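Replication protein (Sphinx1.76-related DNA, PDB 6H24) is a plasmid-type replication protein that probably helps to initiate DNA replication, represented here by its N-terminal winged-helix WH1 domain. Local coordinates at residues 39-49 and 107-118. Residues are numbered along the deposited sequence; the frame is centred on the assembly and turned at random.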
ATOM      1  N   ILE A  39       1.101  -9.389  12.958  1.00 23.32           N
ATOM      2  CA  ILE A  39       0.982  -8.206  12.111  1.00 22.09           C
ATOM      3  C   ILE A  39       2.074  -8.257  11.053  1.00 22.13           C
ATOM      4  O   ILE A  39       3.268  -8.310  11.376  1.00 23.09           O
ATOM      5  CB  ILE A  39       1.044  -6.912  12.933  1.00 23.34           C
ATOM      6  CG1 ILE A  39      -0.124  -6.908  13.930  1.00 25.13           C
ATOM      7  CG2 ILE A  39       0.973  -5.682  12.031  1.00 24.30           C
ATOM      8  CD1 ILE A  39      -0.204  -5.683  14.791  1.00 27.83           C
ATOM      9  N   ASN A  40       1.658  -8.247   9.789  1.00 22.06           N
ATOM     10  CA  ASN A  40       2.585  -8.335   8.671  1.00 21.02           C
ATOM     11  C   ASN A  40       1.969  -7.592   7.487  1.00 20.81           C
ATOM     12  O   ASN A  40       0.859  -7.067   7.570  1.00 21.69           O
ATOM     13  CB  ASN A  40       2.903  -9.799   8.332  1.00 23.07           C
ATOM     14  CG  ASN A  40       1.659 -10.595   7.974  1.00 24.84           C
ATOM     15  OD1 ASN A  40       1.012 -10.320   6.976  1.00 26.15           O
ATOM     16  ND2 ASN A  40       1.331 -11.598   8.790  1.00 25.81           N
ATOM     17  N   ALA A  41       2.710  -7.545   6.382  1.00 20.94           N
ATOM     18  CA  ALA A  41       2.295  -6.752   5.229  1.00 21.89           C
ATOM     19  C   ALA A  41       1.328  -7.482   4.306  1.00 22.97           C
ATOM     20  O   ALA A  41       0.969  -6.933   3.263  1.00 23.69           O
ATOM     21  CB  ALA A  41       3.526  -6.313   4.427  1.00 24.86           C
ATOM     22  N   ASN A  42       0.897  -8.691   4.660  1.00 24.27           N
ATOM     23  CA  ASN A  42       0.001  -9.470   3.819  1.00 27.40           C
ATOM     24  C   ASN A  42      -1.390  -9.691   4.393  1.00 27.50           C
ATOM     25  O   ASN A  42      -2.353  -9.725   3.624  1.00 30.48           O
ATOM     26  CB  ASN A  42       0.619 -10.846   3.532  1.00 32.82           C
ATOM     27  CG  ASN A  42       1.380 -10.877   2.235  1.00 43.24           C
ATOM     28  OD1 ASN A  42       0.793 -11.023   1.164  1.00 45.34           O
ATOM     29  ND2 ASN A  42       2.694 -10.713   2.317  1.00 50.62           N
ATOM     30  N   ASP A  43      -1.524  -9.830   5.701  1.00 26.56           N
ATOM     31  CA  ASP A  43      -2.756 -10.376   6.266  1.00 28.47           C
ATOM     32  C   ASP A  43      -3.641  -9.266   6.801  1.00 26.56           C
ATOM     33  O   ASP A  43      -3.164  -8.436   7.588  1.00 26.26           O
ATOM     34  CB  ASP A  43      -2.428 -11.352   7.395  1.00 30.65           C
ATOM     35  CG  ASP A  43      -1.645 -12.559   6.919  1.00 34.54           C
ATOM     36  OD1 ASP A  43      -1.679 -12.852   5.707  1.00 36.47           O
ATOM     37  OD2 ASP A  43      -0.987 -13.205   7.760  1.00 35.07           O
ATOM     38  N   PRO A  44      -4.925  -9.219   6.441  1.00 26.66           N
ATOM     39  CA  PRO A  44      -5.791  -8.179   6.997  1.00 24.87           C
ATOM     40  C   PRO A  44      -6.003  -8.337   8.488  1.00 25.99           C
ATOM     41  O   PRO A  44      -6.096  -9.448   9.018  1.00 27.53           O
ATOM     42  CB  PRO A  44      -7.117  -8.367   6.246  1.00 28.51           C
ATOM     43  CG  PRO A  44      -6.763  -9.078   5.014  1.00 32.19           C
ATOM     44  CD  PRO A  44      -5.612  -9.975   5.377  1.00 30.27           C
ATOM     45  N   LEU A  45      -6.122  -7.193   9.143  1.00 20.92           N
ATOM     46  CA  LEU A  45      -6.409  -7.099  10.566  1.00 24.15           C
ATOM     47  C   LEU A  45      -7.823  -6.567  10.733  1.00 24.93           C
ATOM     48  O   LEU A  45      -8.174  -5.546  10.138  1.00 25.76           O
ATOM     49  CB  LEU A  45      -5.409  -6.171  11.246  1.00 24.79           C
ATOM     50  CG  LEU A  45      -3.952  -6.609  11.155  1.00 25.32           C
ATOM     51  CD1 LEU A  45      -3.039  -5.518  11.650  1.00 27.53           C
ATOM     52  CD2 LEU A  45      -3.767  -7.867  11.973  1.00 25.45           C
ATOM     53  N   THR A  46      -8.632  -7.261  11.523  1.00 25.36           N
ATOM     54  CA  THR A  46     -10.011  -6.860  11.755  1.00 24.66           C
ATOM     55  C   THR A  46     -10.101  -5.935  12.965  1.00 23.25           C
ATOM     56  O   THR A  46      -9.385  -6.112  13.956  1.00 24.23           O
ATOM     57  CB  THR A  46     -10.901  -8.090  11.959  1.00 27.92           C
ATOM     58  OG1 THR A  46     -10.881  -8.898  10.772  1.00 31.41           O
ATOM     59  CG2 THR A  46     -12.340  -7.686  12.272  1.00 27.86           C
ATOM     60  N   VAL A  47     -10.970  -4.929  12.858  1.00 22.84           N
ATOM     61  CA  VAL A  47     -11.338  -4.058  13.970  1.00 24.94           C
ATOM     62  C   VAL A  47     -12.857  -4.034  14.074  1.00 24.45           C
ATOM     63  O   VAL A  47     -13.548  -3.765  13.084  1.00 24.65           O
ATOM     64  CB  VAL A  47     -10.796  -2.626  13.809  1.00 26.47           C
ATOM     65  CG1 VAL A  47     -11.310  -1.730  14.939  1.00 27.73           C
ATOM     66  CG2 VAL A  47      -9.277  -2.628  13.776  1.00 28.97           C
ATOM     67  N   HIS A  48     -13.371  -4.337  15.260  1.00 25.62           N
ATOM     68  CA  HIS A  48     -14.796  -4.311  15.537  1.00 26.96           C
ATOM     69  C   HIS A  48     -15.195  -2.984  16.162  1.00 25.56           C
ATOM     70  O   HIS A  48     -14.518  -2.486  17.065  1.00 25.27           O
ATOM     71  CB  HIS A  48     -15.196  -5.446  16.485  1.00 31.01           C
ATOM     72  CG  HIS A  48     -15.151  -6.806  15.866  1.00 33.62           C
ATOM     73  ND1 HIS A  48     -13.974  -7.460  15.575  1.00 33.60           N
ATOM     74  CD2 HIS A  48     -16.149  -7.646  15.501  1.00 35.82           C
ATOM     75  CE1 HIS A  48     -14.249  -8.639  15.042  1.00 34.59           C
ATOM     76  NE2 HIS A  48     -15.561  -8.773  14.983  1.00 36.21           N
ATOM     77  N   ALA A  49     -16.305  -2.412  15.688  1.00 26.21           N
ATOM     78  CA  ALA A  49     -16.854  -1.249  16.375  1.00 26.80           C
ATOM     79  C   ALA A  49     -17.129  -1.563  17.842  1.00 28.91           C
ATOM     80  O   ALA A  49     -16.999  -0.682  18.699  1.00 30.05           O
ATOM     81  CB  ALA A  49     -18.132  -0.767  15.685  1.00 28.36           C
ATOM     82  N   ALA A 107     -20.495  -4.194  11.311  1.00 28.69           N
ATOM     83  CA  ALA A 107     -19.812  -3.079  11.969  1.00 27.58           C
ATOM     84  C   ALA A 107     -18.349  -3.413  12.243  1.00 26.90           C
ATOM     85  O   ALA A 107     -17.850  -3.249  13.359  1.00 28.49           O
ATOM     86  CB  ALA A 107     -20.516  -2.686  13.266  1.00 29.01           C
ATOM     87  N   THR A 108     -17.662  -3.874  11.200  1.00 25.36           N
ATOM     88  CA  THR A 108     -16.244  -4.195  11.264  1.00 25.98           C
ATOM     89  C   THR A 108     -15.521  -3.548  10.094  1.00 23.93           C
ATOM     90  O   THR A 108     -16.103  -3.325   9.024  1.00 23.88           O
ATOM     91  CB  THR A 108     -16.004  -5.711  11.236  1.00 30.05           C
ATOM     92  OG1 THR A 108     -16.482  -6.253  10.000  1.00 32.54           O
ATOM     93  CG2 THR A 108     -16.738  -6.384  12.373  1.00 31.79           C
ATOM     94  N   VAL A 109     -14.246  -3.238  10.310  1.00 22.06           N
ATOM     95  CA  VAL A 109     -13.356  -2.761   9.264  1.00 22.19           C
ATOM     96  C   VAL A 109     -12.123  -3.666   9.236  1.00 21.81           C
ATOM     97  O   VAL A 109     -11.897  -4.482  10.132  1.00 22.92           O
ATOM     98  CB  VAL A 109     -12.952  -1.284   9.463  1.00 22.99           C
ATOM     99  CG1 VAL A 109     -14.192  -0.377   9.447  1.00 24.53           C
ATOM    100  CG2 VAL A 109     -12.178  -1.113  10.751  1.00 25.06           C
ATOM    101  N   GLU A 110     -11.338  -3.529   8.171  1.00 23.42           N
ATOM    102  CA  GLU A 110     -10.148  -4.338   7.950  1.00 26.16           C
ATOM    103  C   GLU A 110      -9.059  -3.436   7.388  1.00 26.28           C
ATOM    104  O   GLU A 110      -9.334  -2.601   6.528  1.00 29.12           O
ATOM    105  CB  GLU A 110     -10.399  -5.465   6.948  1.00 29.81           C
ATOM    106  CG  GLU A 110     -11.065  -6.695   7.480  1.00 34.82           C
ATOM    107  CD  GLU A 110     -11.029  -7.815   6.461  1.00 38.05           C
ATOM    108  OE1 GLU A 110     -10.389  -7.632   5.400  1.00 38.87           O
ATOM    109  OE2 GLU A 110     -11.649  -8.863   6.707  1.00 40.50           O
ATOM    110  N   ILE A 111      -7.818  -3.639   7.821  1.00 22.47           N
ATOM    111  CA  ILE A 111      -6.698  -2.888   7.273  1.00 21.59           C
ATOM    112  C   ILE A 111      -5.505  -3.818   7.102  1.00 19.74           C
ATOM    113  O   ILE A 111      -5.381  -4.830   7.797  1.00 20.59           O
ATOM    114  CB  ILE A 111      -6.290  -1.674   8.142  1.00 23.43           C
ATOM    115  CG1 ILE A 111      -5.753  -2.101   9.512  1.00 25.39           C
ATOM    116  CG2 ILE A 111      -7.473  -0.721   8.325  1.00 24.90           C
ATOM    117  CD1 ILE A 111      -5.174  -0.943  10.309  1.00 25.84           C
ATOM    118  N   ILE A 112      -4.637  -3.484   6.157  1.00 20.12           N
ATOM    119  CA  ILE A 112      -3.314  -4.086   6.058  1.00 19.61           C
ATOM    120  C   ILE A 112      -2.277  -2.977   6.143  1.00 19.00           C
ATOM    121  O   ILE A 112      -2.325  -2.022   5.364  1.00 19.45           O
ATOM    122  CB  ILE A 112      -3.116  -4.887   4.763  1.00 20.42           C
ATOM    123  CG1 ILE A 112      -4.244  -5.899   4.549  1.00 22.55           C
ATOM    124  CG2 ILE A 112      -1.770  -5.613   4.827  1.00 20.46           C
ATOM    125  CD1 ILE A 112      -4.081  -6.747   3.289  1.00 24.61           C
ATOM    126  N   PHE A 113      -1.334  -3.107   7.067  1.00 19.00           N
ATOM    127  CA  PHE A 113      -0.265  -2.124   7.161  1.00 17.01           C
ATOM    128  C   PHE A 113       0.724  -2.280   6.017  1.00 18.56           C
ATOM    129  O   PHE A 113       1.025  -3.392   5.575  1.00 19.58           O
ATOM    130  CB  PHE A 113       0.460  -2.255   8.500  1.00 17.88           C
ATOM    131  CG  PHE A 113      -0.332  -1.750   9.659  1.00 20.13           C
ATOM    132  CD1 PHE A 113      -0.529  -0.390   9.837  1.00 21.03           C
ATOM    133  CD2 PHE A 113      -0.903  -2.626  10.564  1.00 23.19           C
ATOM    134  CE1 PHE A 113      -1.266   0.086  10.903  1.00 23.52           C
ATOM    135  CE2 PHE A 113      -1.643  -2.155  11.634  1.00 24.30           C
ATOM    136  CZ  PHE A 113      -1.817  -0.799  11.812  1.00 24.37           C
ATOM    137  N   ALA A 114       1.245  -1.145   5.553  1.00 17.68           N
ATOM    138  CA  ALA A 114       2.291  -1.143   4.550  1.00 17.32           C
ATOM    139  C   ALA A 114       3.578  -1.724   5.128  1.00 17.04           C
ATOM    140  O   ALA A 114       3.827  -1.632   6.335  1.00 18.43           O
ATOM    141  CB  ALA A 114       2.541   0.273   4.051  1.00 17.80           C
ATOM    142  N   PRO A 115       4.429  -2.314   4.286  1.00 20.26           N
ATOM    143  CA  PRO A 115       5.602  -3.018   4.847  1.00 19.84           C
ATOM    144  C   PRO A 115       6.581  -2.122   5.584  1.00 19.94           C
ATOM    145  O   PRO A 115       7.241  -2.593   6.516  1.00 21.00           O
ATOM    146  CB  PRO A 115       6.248  -3.680   3.620  1.00 20.57           C
ATOM    147  CG  PRO A 115       5.662  -2.988   2.417  1.00 20.59           C
ATOM    148  CD  PRO A 115       4.299  -2.492   2.828  1.00 20.80           C
ATOM    149  N   ALA A 116       6.690  -0.844   5.234  1.00 19.81           N
ATOM    150  CA  ALA A 116       7.608   0.026   5.963  1.00 22.14           C
ATOM    151  C   ALA A 116       7.147   0.271   7.394  1.00 20.95           C
ATOM    152  O   ALA A 116       7.981   0.536   8.279  1.00 21.58           O
ATOM    153  CB  ALA A 116       7.743   1.365   5.238  1.00 23.77           C
ATOM    154  N   VAL A 117       5.842   0.199   7.635  1.00 20.07           N
ATOM    155  CA  VAL A 117       5.278   0.492   8.946  1.00 21.73           C
ATOM    156  C   VAL A 117       5.309  -0.728   9.862  1.00 20.89           C
ATOM    157  O   VAL A 117       5.470  -0.582  11.081  1.00 21.75           O
ATOM    158  CB  VAL A 117       3.846   1.023   8.754  1.00 21.85           C
ATOM    159  CG1 VAL A 117       3.151   1.196  10.088  1.00 23.12           C
ATOM    160  CG2 VAL A 117       3.883   2.347   7.984  1.00 23.13           C
ATOM    161  N   VAL A 118       5.183  -1.925   9.287  1.00 20.94           N
ATOM    162  CA  VAL A 118       5.090  -3.144  10.091  1.00 21.98           C
ATOM    163  C   VAL A 118       6.158  -3.215  11.186  1.00 23.63           C
ATOM    164  O   VAL A 118       5.813  -3.537  12.333  1.00 23.75           O
ATOM    165  CB  VAL A 118       5.099  -4.374   9.178  1.00 22.08           C
ATOM    166  CG1 VAL A 118       5.274  -5.637   9.989  1.00 22.69           C
ATOM    167  CG2 VAL A 118       3.822  -4.461   8.344  1.00 20.78           C
TER
HETATM  168  O   HOH W   1      -1.106  -5.577   8.638  1.00 19.50           O
HETATM  169  O   HOH W   2       0.955  -4.154   2.852  1.00 21.61           O
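Ile112 lays its side chain against the turn at Ala41 to Pro44. Its CG2 meets Ala41 O at 3.4 Å, while CD1 reaches Asn42 O and also touches Pro44 CG. CG1 stands anti to the carbonyl carbon (chi1 -52°), which carries CD1 alongside the proline ring. The turn itself is tied by Asn40. Its OD1 accepts from Asn42 N, which makes an Asx turn, and from Asp43 N, which extends it to an Asx motif. Its ND2 donates to Asp43 OD2 from above the carboxylate plane. Asn40 O and Phe113 N do not bond directly; a water links them, donating to Asn40 O at 2.7 Å and accepting from Phe113 N.

Beyond the turn, strands 45-48 and 108-113 run antiparallel. Leu45 pairs with Ile111 and Val47 with Val109, each through two backbone hydrogen bonds. Ala49 N adds a last bond to Ala107 O at 2.9 Å, just where helix 49-56 begins.

The two faces of the ladder differ. Leu45, Val47, Val109 and Ile111 share the inner face. Val47 CB packs on Val109 CG2 at 3.7 Å, and Leu45 CD1 comes to the edge of the Phe113 ring, 3.6 Å from Phe113 CE2. Helices 19-34 and 60-75 pack on this side. On the other face, Thr108 CG2 lies over one face of the His48 ring, off-centre toward its rim, 3.8 Å from the centroid, in a CH-pi contact. Glu110 OE1 lies against Pro44 CB at 3.5 Å, and its OE2 makes a salt bridge to Arg85 of the second subunit.

Strand 97-103 continues the sheet on the far side of 108-113. The three-stranded antiparallel sheet, with helices 19-34 and 60-75 on its apolar face, is consistent with the winged-helix WH1 domain of Rep initiators.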